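Local coordinates for protein vestitone reductase (Medicago sativa, PDB 2P4H) that catalyses the stereospecific, NADPH-dependent reduction of (3R)-vestitone to the isoflavanol DMI, the penultimate step in making the defence compound medicarpin, at residues A265-Y270 with M308-I313. Numbering follows the deposited sequence.
Sequences AKYPEY and MFDDAI
Tyr267 reaches from the type I beta turn Tyr267–Tyr270, just past the end of helix 256-266, to Asp310 and Ile313 on helix 305-319, in the C-terminal part of this Rossmann-type reductase. Its CG stands anti to the carbonyl carbon (chi1 -52°), which sends the ring across to the helix with the hydroxyl leading. That hydroxyl donates to Asp310, OH to OD1 at 2.6 Å, using the carboxylate's anti lone pair; ring and carboxylate planes lie only 16° apart. With CG anti to the backbone N (chi1 -166°), the Asp310 carboxylate swings toward the hydroxyl, and aspartate suits as a short acid whose OD1 also accepts a bond from Gln314 NE2, so two donors grip one oxygen. Tyrosine suits the place by joining a polar tip to a broad apolar face. Over one face lies the end of Ile313, a CH-pi contact with CD1 3.8 Å from the ring centroid. A leucine here has no hydroxyl, so the Asp310 carboxylate would probably be freer to turn and Ile313 CD1 would probably lose the ring face it rests on. Ile313 is branched at CB, and its CG2 sits between the two tyrosines, 4.1 Å from both Tyr267 CE1 and Tyr270 OH.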
loop_
_atom_site.group_PDB
_atom_site.type_symbol
_atom_site.label_atom_id
_atom_site.label_comp_id
_atom_site.label_asym_id
_atom_site.label_seq_id
_atom_site.Cartn_x
_atom_site.Cartn_y
_atom_site.Cartn_z
ATOM N N ALA A 265 12.027 20.156 -14.995
ATOM C CA ALA A 265 13.403 19.988 -15.438
ATOM C C ALA A 265 13.642 18.661 -16.151
ATOM O O ALA A 265 14.336 18.609 -17.168
ATOM C CB ALA A 265 14.349 20.116 -14.245
ATOM N N LYS A 266 13.052 17.588 -15.636
ATOM C CA LYS A 266 13.255 16.269 -16.224
ATOM C C LYS A 266 12.361 15.929 -17.414
ATOM O O LYS A 266 12.743 15.114 -18.253
ATOM C CB LYS A 266 13.106 15.190 -15.146
ATOM C CG LYS A 266 14.045 15.359 -13.956
ATOM C CD LYS A 266 15.504 15.447 -14.387
ATOM C CE LYS A 266 16.418 15.670 -13.188
ATOM N NZ LYS A 266 17.841 15.863 -13.592
ATOM N N TYR A 267 11.186 16.546 -17.492
ATOM C CA TYR A 267 10.253 16.266 -18.584
ATOM C C TYR A 267 9.761 17.549 -19.246
ATOM O O TYR A 267 8.587 17.900 -19.148
ATOM C CB TYR A 267 9.060 15.462 -18.054
ATOM C CG TYR A 267 9.473 14.237 -17.273
ATOM C CD1 TYR A 267 9.849 13.062 -17.922
ATOM C CD2 TYR A 267 9.557 14.279 -15.882
ATOM C CE1 TYR A 267 10.304 11.957 -17.201
ATOM C CE2 TYR A 267 10.012 13.189 -15.155
ATOM C CZ TYR A 267 10.386 12.033 -15.818
ATOM O OH TYR A 267 10.863 10.962 -15.099
ATOM N N PRO A 268 10.659 18.260 -19.942
ATOM C CA PRO A 268 10.305 19.509 -20.622
ATOM C C PRO A 268 9.241 19.331 -21.706
ATOM O O PRO A 268 8.633 20.305 -22.151
ATOM C CB PRO A 268 11.643 19.984 -21.185
ATOM C CG PRO A 268 12.366 18.708 -21.449
ATOM C CD PRO A 268 12.063 17.901 -20.205
ATOM N N GLU A 269 9.009 18.088 -22.115
ATOM C CA GLU A 269 8.019 17.793 -23.150
ATOM C C GLU A 269 6.580 18.007 -22.687
ATOM O O GLU A 269 5.664 18.078 -23.507
ATOM C CB GLU A 269 8.174 16.352 -23.645
ATOM C CG GLU A 269 8.066 15.300 -22.547
ATOM C CD GLU A 269 9.418 14.891 -21.986
ATOM O OE1 GLU A 269 10.291 15.764 -21.822
ATOM O OE2 GLU A 269 9.606 13.689 -21.703
ATOM N N TYR A 270 6.374 18.105 -21.377
ATOM C CA TYR A 270 5.030 18.305 -20.843
ATOM C C TYR A 270 4.788 19.735 -20.383
ATOM O O TYR A 270 5.705 20.414 -19.922
ATOM C CB TYR A 270 4.775 17.369 -19.655
ATOM C CG TYR A 270 4.901 15.902 -19.983
ATOM C CD1 TYR A 270 4.156 15.333 -21.015
ATOM C CD2 TYR A 270 5.770 15.082 -19.265
ATOM C CE1 TYR A 270 4.275 13.983 -21.326
ATOM C CE2 TYR A 270 5.898 13.730 -19.568
ATOM C CZ TYR A 270 5.149 13.188 -20.602
ATOM O OH TYR A 270 5.285 11.857 -20.921
ATOM N N MET A 308 11.060 7.075 -8.651
ATOM C CA MET A 308 9.630 6.849 -8.477
ATOM C C MET A 308 8.803 7.509 -9.579
ATOM O O MET A 308 7.953 6.863 -10.201
ATOM C CB MET A 308 9.205 7.373 -7.106
ATOM C CG MET A 308 7.725 7.237 -6.812
ATOM S SD MET A 308 7.299 8.010 -5.244
ATOM C CE MET A 308 7.694 9.718 -5.599
ATOM N N PHE A 309 9.043 8.793 -9.816
ATOM C CA PHE A 309 8.311 9.503 -10.853
ATOM C C PHE A 309 8.647 8.977 -12.243
ATOM O O PHE A 309 7.756 8.843 -13.080
ATOM C CB PHE A 309 8.594 11.010 -10.786
ATOM C CG PHE A 309 7.794 11.732 -9.734
ATOM C CD1 PHE A 309 6.415 11.878 -9.873
ATOM C CD2 PHE A 309 8.409 12.247 -8.599
ATOM C CE1 PHE A 309 5.657 12.525 -8.892
ATOM C CE2 PHE A 309 7.661 12.894 -7.609
ATOM C CZ PHE A 309 6.282 13.032 -7.759
ATOM N N ASP A 310 9.915 8.665 -12.499
ATOM C CA ASP A 310 10.271 8.178 -13.825
ATOM C C ASP A 310 9.660 6.822 -14.130
ATOM O O ASP A 310 9.168 6.600 -15.237
ATOM C CB ASP A 310 11.786 8.099 -14.011
ATOM C CG ASP A 310 12.167 7.924 -15.468
ATOM O OD1 ASP A 310 11.857 8.833 -16.269
ATOM O OD2 ASP A 310 12.758 6.880 -15.815
ATOM N N ASP A 311 9.689 5.911 -13.162
ATOM C CA ASP A 311 9.115 4.591 -13.386
ATOM C C ASP A 311 7.623 4.700 -13.679
ATOM O O ASP A 311 7.109 4.028 -14.572
ATOM C CB ASP A 311 9.360 3.672 -12.182
ATOM C CG ASP A 311 10.788 3.159 -12.125
ATOM O OD1 ASP A 311 11.450 3.144 -13.183
ATOM O OD2 ASP A 311 11.250 2.751 -11.036
ATOM N N ALA A 312 6.929 5.558 -12.941
ATOM C CA ALA A 312 5.502 5.741 -13.158
ATOM C C ALA A 312 5.237 6.367 -14.530
ATOM O O ALA A 312 4.368 5.913 -15.274
ATOM C CB ALA A 312 4.914 6.622 -12.056
ATOM N N ILE A 313 5.993 7.405 -14.867
ATOM C CA ILE A 313 5.811 8.085 -16.141
ATOM C C ILE A 313 6.112 7.192 -17.343
ATOM O O ILE A 313 5.321 7.148 -18.291
ATOM C CB ILE A 313 6.653 9.381 -16.176
ATOM C CG1 ILE A 313 5.992 10.423 -15.266
ATOM C CG2 ILE A 313 6.781 9.903 -17.602
ATOM C CD1 ILE A 313 6.839 11.649 -14.995
#